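Local coordinates for protein CD180 antigen (Mus musculus, PDB 3T6Q) that may cooperate with MD-1 and TLR4 in the innate immune response of B-cells to bacterial lipopolysaccharide, and leads to NF-kappa-B activation, at residues Ile259-Lys263 and His264-Asn268; Glu518-Ser521 and His522-Gly525. All coordinates share one frame; numbering follows the deposited sequence.

Interaction 1. Residues Ile259-Lys263 and His264-Asn268; sequences INLQK and HYFFN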
ATOM      1  N   ILE A 259      19.940 -20.917 -14.252  1.00 15.90           N
ATOM      2  CA  ILE A 259      18.658 -20.289 -14.571  1.00 15.35           C
ATOM      3  C   ILE A 259      17.522 -21.172 -14.090  1.00 17.39           C
ATOM      4  O   ILE A 259      17.588 -22.427 -14.203  1.00 16.74           O
ATOM      5  CB  ILE A 259      18.512 -19.947 -16.074  1.00 16.69           C
ATOM      6  CG1 ILE A 259      17.200 -19.221 -16.370  1.00 22.20           C
ATOM      7  CG2 ILE A 259      18.649 -21.180 -16.942  1.00 22.50           C
ATOM      8  CD1 ILE A 259      17.206 -18.562 -17.769  1.00 27.89           C
ATOM      9  N   ASN A 260      16.466 -20.522 -13.575  1.00 14.04           N
ATOM     10  CA  ASN A 260      15.284 -21.270 -13.120  1.00 14.25           C
ATOM     11  C   ASN A 260      14.116 -20.785 -13.967  1.00 14.31           C
ATOM     12  O   ASN A 260      13.905 -19.558 -14.119  1.00 16.87           O
ATOM     13  CB  ASN A 260      15.042 -20.987 -11.603  1.00 13.90           C
ATOM     14  CG  ASN A 260      13.871 -21.813 -11.048  1.00 17.89           C
ATOM     15  OD1 ASN A 260      12.740 -21.652 -11.491  1.00 16.84           O
ATOM     16  ND2 ASN A 260      14.142 -22.660 -10.101  1.00 14.00           N
ATOM     17  N   LEU A 261      13.361 -21.719 -14.545  1.00 14.80           N
ATOM     18  CA  LEU A 261      12.206 -21.402 -15.339  1.00 13.88           C
ATOM     19  C   LEU A 261      10.959 -22.164 -14.844  1.00 15.80           C
ATOM     20  O   LEU A 261      10.097 -22.551 -15.638  1.00 14.15           O
ATOM     21  CB  LEU A 261      12.511 -21.771 -16.824  1.00 13.83           C
ATOM     22  CG  LEU A 261      13.477 -20.771 -17.485  1.00 16.50           C
ATOM     23  CD1 LEU A 261      14.172 -21.290 -18.739  1.00 16.96           C
ATOM     24  CD2 LEU A 261      12.732 -19.443 -17.769  1.00 15.78           C
ATOM     25  N   GLN A 262      10.873 -22.399 -13.543  1.00 14.98           N
ATOM     26  CA  GLN A 262       9.783 -23.251 -13.051  1.00 16.34           C
ATOM     27  C   GLN A 262       8.374 -22.755 -13.445  1.00 15.89           C
ATOM     28  O   GLN A 262       8.133 -21.533 -13.542  1.00 15.50           O
ATOM     29  CB  GLN A 262       9.902 -23.402 -11.523  1.00 14.54           C
ATOM     30  CG  GLN A 262       9.578 -22.104 -10.742  1.00 15.47           C
ATOM     31  CD  GLN A 262       9.020 -22.407  -9.341  1.00 15.89           C
ATOM     32  OE1 GLN A 262       9.555 -23.220  -8.617  1.00 15.45           O
ATOM     33  NE2 GLN A 262       7.941 -21.740  -8.975  1.00 16.60           N
ATOM     34  N   LYS A 263       7.472 -23.714 -13.674  1.00 15.03           N
ATOM     35  CA  LYS A 263       6.020 -23.489 -13.812  1.00 17.84           C
ATOM     36  C   LYS A 263       5.621 -22.791 -15.090  1.00 18.56           C
ATOM     37  O   LYS A 263       4.447 -22.551 -15.299  1.00 17.15           O
ATOM     38  CB  LYS A 263       5.413 -22.800 -12.588  1.00 16.10           C
ATOM     39  CG  LYS A 263       5.520 -23.665 -11.327  1.00 19.04           C
ATOM     40  CD  LYS A 263       4.396 -23.364 -10.340  1.00 23.42           C
ATOM     41  CE  LYS A 263       4.363 -24.445  -9.253  1.00 29.57           C
ATOM     42  NZ  LYS A 263       3.595 -25.645  -9.667  1.00 31.02           N
ATOM     43  N   HIS A 264       6.586 -22.444 -15.950  1.00 17.85           N
ATOM     44  CA  HIS A 264       6.206 -22.047 -17.312  1.00 18.52           C
ATOM     45  C   HIS A 264       5.724 -23.225 -18.082  1.00 21.43           C
ATOM     46  O   HIS A 264       6.074 -24.391 -17.769  1.00 19.28           O
ATOM     47  CB  HIS A 264       7.373 -21.361 -18.052  1.00 21.43           C
ATOM     48  CG  HIS A 264       7.695 -20.002 -17.494  1.00 18.19           C
ATOM     49  ND1 HIS A 264       6.917 -18.913 -17.749  1.00 19.09           N
ATOM     50  CD2 HIS A 264       8.690 -19.589 -16.617  1.00 16.45           C
ATOM     51  CE1 HIS A 264       7.415 -17.849 -17.100  1.00 21.29           C
ATOM     52  NE2 HIS A 264       8.497 -18.262 -16.385  1.00 17.93           N
ATOM     53  N   TYR A 265       4.925 -22.957 -19.108  1.00 19.69           N
ATOM     54  CA  TYR A 265       4.301 -24.046 -19.852  1.00 23.04           C
ATOM     55  C   TYR A 265       5.168 -24.491 -21.034  1.00 24.09           C
ATOM     56  O   TYR A 265       5.048 -23.946 -22.129  1.00 25.09           O
ATOM     57  CB  TYR A 265       2.905 -23.630 -20.308  1.00 25.10           C
ATOM     58  CG  TYR A 265       2.040 -24.749 -20.854  1.00 31.01           C
ATOM     59  CD1 TYR A 265       1.557 -24.702 -22.174  1.00 36.57           C
ATOM     60  CD2 TYR A 265       1.694 -25.852 -20.060  1.00 31.77           C
ATOM     61  CE1 TYR A 265       0.757 -25.713 -22.676  1.00 34.49           C
ATOM     62  CE2 TYR A 265       0.884 -26.868 -20.558  1.00 33.87           C
ATOM     63  CZ  TYR A 265       0.429 -26.786 -21.867  1.00 37.64           C
ATOM     64  OH  TYR A 265      -0.364 -27.776 -22.378  1.00 38.44           O
ATOM     65  N   PHE A 266       6.035 -25.486 -20.796  1.00 21.58           N
ATOM     66  CA  PHE A 266       6.901 -26.029 -21.830  1.00 28.80           C
ATOM     67  C   PHE A 266       6.284 -27.170 -22.665  1.00 32.96           C
ATOM     68  O   PHE A 266       6.552 -27.224 -23.852  1.00 47.98           O
ATOM     69  CB  PHE A 266       8.254 -26.497 -21.270  1.00 21.67           C
ATOM     70  CG  PHE A 266       9.249 -25.376 -20.981  1.00 23.20           C
ATOM     71  CD1 PHE A 266      10.378 -25.183 -21.815  1.00 23.20           C
ATOM     72  CD2 PHE A 266       9.128 -24.554 -19.847  1.00 21.03           C
ATOM     73  CE1 PHE A 266      11.324 -24.172 -21.511  1.00 20.33           C
ATOM     74  CE2 PHE A 266      10.069 -23.556 -19.541  1.00 20.51           C
ATOM     75  CZ  PHE A 266      11.159 -23.355 -20.382  1.00 21.88           C
ATOM     76  N   PHE A 267       5.468 -28.043 -22.075  1.00 33.99           N
ATOM     77  CA  PHE A 267       4.801 -29.161 -22.825  1.00 40.67           C
ATOM     78  C   PHE A 267       4.910 -29.098 -24.373  1.00 37.44           C
ATOM     79  O   PHE A 267       4.598 -28.066 -24.980  1.00 34.01           O
ATOM     80  CB  PHE A 267       3.316 -29.279 -22.412  1.00 42.21           C
ATOM     81  CG  PHE A 267       2.567 -30.383 -23.128  1.00 50.98           C
ATOM     82  CD1 PHE A 267       1.666 -30.081 -24.163  1.00 55.56           C
ATOM     83  CD2 PHE A 267       2.764 -31.727 -22.783  1.00 53.11           C
ATOM     84  CE1 PHE A 267       0.976 -31.096 -24.835  1.00 50.91           C
ATOM     85  CE2 PHE A 267       2.082 -32.745 -23.459  1.00 53.32           C
ATOM     86  CZ  PHE A 267       1.188 -32.430 -24.486  1.00 50.17           C
ATOM     87  N   ASN A 268       5.338 -30.193 -25.012  1.00 35.32           N
ATOM     88  CA  ASN A 268       5.468 -30.242 -26.503  1.00 36.02           C
ATOM     89  C   ASN A 268       6.494 -29.236 -27.045  1.00 34.62           C
ATOM     90  O   ASN A 268       6.308 -28.529 -28.036  1.00 29.53           O
ATOM     91  CB  ASN A 268       4.124 -30.118 -27.264  1.00 41.64           C
ATOM     92  CG  ASN A 268       4.229 -30.599 -28.727  1.00 39.95           C
ATOM     93  OD1 ASN A 268       3.630 -30.039 -29.644  1.00 54.79           O
ATOM     94  ND2 ASN A 268       5.008 -31.629 -28.936  1.00 36.96           N
TER
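Leu-261 and His-264 form the two ends of a type II beta turn, which takes the chain off strand 255-260 just after Asn-260. The turn is defined by its middle residues: Gln-262 is extended, whereas Lys-263 has a positive phi of 71°. An Asx turn overlaps its start, as Asn-260 OD1 accepts a nearly straight hydrogen bond from Gln-262 N (2.9 Å), the donor lying somewhat out of the carbonyl plane. Beyond the turn, a weak bond of 3.2 Å joins Phe-266 N to His-264 O.

The imidazole of His-264 is folded back along the turn, its CG beside the backbone N (chi1 -70°). Its edge consequently faces Leu-261, with CD2 3.4 Å from Leu-261 O and near the ring plane. The same ring edge continues to NE2, which is hydrogen-bonded to Leu-232 O of the preceding coil, so this buried nitrogen is satisfied. Phe-266 meets Leu-261 from further along the chain. Leu-261 CD1 lies 4.0 Å from Phe-266 CZ at the ring edge, and Leu-261 CB is 4.1 Å from Phe-266 CE2; the two side chains cross at about a right angle. The polar ends of Gln-262 and Lys-263 work outside the turn: Gln-262 NE2 bonds to the backbone of another protein's chain, and Lys-263 NZ forms a salt bridge with Glu-236.

This is the LxLxxNxL pattern of a leucine-rich repeat, with Ile-259, Leu-261 and Phe-266 at the apolar positions and His-264, in LRR 8, at the position of the consensus asparagine and bonding back to the preceding coil.

Interaction 2. Residues Glu518-Ser521 and His522-Gly525; sequences EALS and HLKG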
ATOM      1  N   GLU A 518      23.229 -52.357  28.938  0.50 23.39           N
ATOM      2  CA  GLU A 518      24.333 -53.352  28.850  0.50 25.85           C
ATOM      3  C   GLU A 518      24.900 -53.594  27.439  0.50 26.83           C
ATOM      4  O   GLU A 518      26.022 -54.082  27.288  0.50 24.82           O
ATOM      5  CB  GLU A 518      23.911 -54.694  29.471  0.50 26.02           C
ATOM      6  CG  GLU A 518      25.070 -55.629  29.800  0.50 31.74           C
ATOM      7  CD  GLU A 518      26.009 -55.113  30.884  0.50 32.89           C
ATOM      8  OE1 GLU A 518      27.201 -55.480  30.843  0.50 35.65           O
ATOM      9  OE2 GLU A 518      25.572 -54.371  31.794  0.50 35.68           O
ATOM     10  N   ALA A 519      24.115 -53.271  26.418  1.00 25.43           N
ATOM     11  CA  ALA A 519      24.540 -53.382  25.024  1.00 26.35           C
ATOM     12  C   ALA A 519      25.557 -52.293  24.626  1.00 25.88           C
ATOM     13  O   ALA A 519      26.213 -52.432  23.597  1.00 28.61           O
ATOM     14  CB  ALA A 519      23.310 -53.299  24.116  1.00 22.71           C
ATOM     15  N   LEU A 520      25.666 -51.226  25.433  1.00 24.02           N
ATOM     16  CA  LEU A 520      26.610 -50.120  25.215  1.00 24.15           C
ATOM     17  C   LEU A 520      27.834 -50.212  26.128  1.00 24.55           C
ATOM     18  O   LEU A 520      28.586 -49.247  26.230  1.00 22.70           O
ATOM     19  CB  LEU A 520      25.906 -48.767  25.418  1.00 25.10           C
ATOM     20  CG  LEU A 520      24.631 -48.846  24.559  1.00 27.17           C
ATOM     21  CD1 LEU A 520      23.362 -48.283  25.151  1.00 28.30           C
ATOM     22  CD2 LEU A 520      24.932 -48.449  23.121  1.00 24.00           C
ATOM     23  N   SER A 521      28.017 -51.355  26.802  1.00 24.13           N
ATOM     24  CA  SER A 521      29.031 -51.462  27.850  1.00 28.65           C
ATOM     25  C   SER A 521      30.469 -51.226  27.370  1.00 30.85           C
ATOM     26  O   SER A 521      31.271 -50.700  28.117  1.00 29.85           O
ATOM     27  CB  SER A 521      28.964 -52.803  28.592  1.00 28.76           C
ATOM     28  OG  SER A 521      29.382 -53.870  27.748  1.00 32.41           O
ATOM     29  N   HIS A 522      30.777 -51.624  26.140  1.00 31.26           N
ATOM     30  CA  HIS A 522      32.117 -51.484  25.555  1.00 27.18           C
ATOM     31  C   HIS A 522      32.406 -50.113  24.995  1.00 28.32           C
ATOM     32  O   HIS A 522      33.484 -49.888  24.415  1.00 29.87           O
ATOM     33  CB  HIS A 522      32.285 -52.517  24.437  1.00 26.42           C
ATOM     34  CG  HIS A 522      31.299 -52.336  23.281  1.00 30.06           C
ATOM     35  ND1 HIS A 522      29.964 -52.474  23.443  1.00 30.32           N
ATOM     36  CD2 HIS A 522      31.501 -52.005  21.941  1.00 27.87           C
ATOM     37  CE1 HIS A 522      29.341 -52.265  22.262  1.00 30.79           C
ATOM     38  NE2 HIS A 522      30.278 -51.970  21.345  1.00 27.75           N
ATOM     39  N   LEU A 523      31.461 -49.177  25.103  1.00 29.57           N
ATOM     40  CA  LEU A 523      31.640 -47.875  24.442  1.00 26.73           C
ATOM     41  C   LEU A 523      31.876 -46.756  25.420  1.00 27.57           C
ATOM     42  O   LEU A 523      31.365 -46.802  26.539  1.00 30.06           O
ATOM     43  CB  LEU A 523      30.414 -47.544  23.551  1.00 26.04           C
ATOM     44  CG  LEU A 523      30.179 -48.518  22.390  1.00 27.88           C
ATOM     45  CD1 LEU A 523      28.747 -48.334  21.878  1.00 24.49           C
ATOM     46  CD2 LEU A 523      31.203 -48.324  21.258  1.00 22.85           C
ATOM     47  N   LYS A 524      32.607 -45.722  24.984  1.00 28.42           N
ATOM     48  CA  LYS A 524      32.841 -44.526  25.790  1.00 28.87           C
ATOM     49  C   LYS A 524      32.556 -43.225  25.044  1.00 24.88           C
ATOM     50  O   LYS A 524      32.755 -43.152  23.855  1.00 26.32           O
ATOM     51  CB  LYS A 524      34.293 -44.490  26.317  1.00 35.09           C
ATOM     52  CG  LYS A 524      34.673 -45.674  27.188  1.00 41.71           C
ATOM     53  CD  LYS A 524      36.102 -45.550  27.706  1.00 50.56           C
ATOM     54  CE  LYS A 524      37.110 -45.541  26.565  1.00 50.29           C
ATOM     55  NZ  LYS A 524      38.492 -45.554  27.117  1.00 57.17           N
ATOM     56  N   GLY A 525      32.085 -42.210  25.759  1.00 24.28           N
ATOM     57  CA  GLY A 525      31.946 -40.832  25.215  1.00 23.24           C
ATOM     58  C   GLY A 525      30.857 -40.682  24.179  1.00 25.50           C
ATOM     59  O   GLY A 525      30.843 -39.692  23.427  1.00 23.77           O
TER
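The imidazole of His-522 overlaps the chain that precedes it, bringing its edge to the backbone carbonyl of Ala-519. His-522 CE1 is 3.4 Å from Ala-519 O, which lies near the ring plane. The torsion explains this reach: CG stands between the backbone N and the carbonyl carbon (chi1 62°), which swings the ring back alongside the preceding residues, toward Ala-519. Leu-523 then covers one face of the ring, its CG 3.6 Å above the ring plane and over the centre. Together, a carbonyl at the edge and a leucine over a face restrict how the imidazole can rotate, and a hydrogen bond from NE2 to Leu-499 O of the preceding coil fixes its far end.

The backbone that carries the ring makes a type I beta turn from Leu-520 to Leu-523. Leu-523 N donates to Leu-520 O at 3.1 Å with an N-H...O angle of 159°. Ser-521 N, one residue into the turn, makes a weak bond of 3.4 Å to Glu-518 O in the 3-10 segment. The two leucines at the ends of the turn also meet through their methyls, Leu-520 CD2 lying 4.0 Å from Leu-523 CD1, so an apolar contact accompanies the backbone bond.

The turn lies on the connection between strands 504-506 and 527-529, within LRR 18. Ala-519 packs on Phe-496 of the preceding coil, and Leu-523 on Met-502, just before strand 504-506 of the same repeat, while Glu-518 and Ser-521 touch Ile-545 of helix 543-547, which belongs to the following part of the solenoid.

Interaction 1 comes first along the chain, in LRR 8, and closes well before interaction 2 opens in LRR 18. Their centres are 54 Å apart and their nearest atoms about 41 Å, so they do not touch and lie on opposite sides of the chain's centre, as the curved leucine-rich-repeat solenoid allows. They also occupy different stages of a coil: residues 259-268 leave strand 255-260, whereas residues 518-525 lead from a 3-10 segment toward strand 527-529. In both, a histidine NE2 bonds to a backbone carbonyl of the preceding coil, joining successive repeats. Only interaction 1 also meets another protein chain of the assembly.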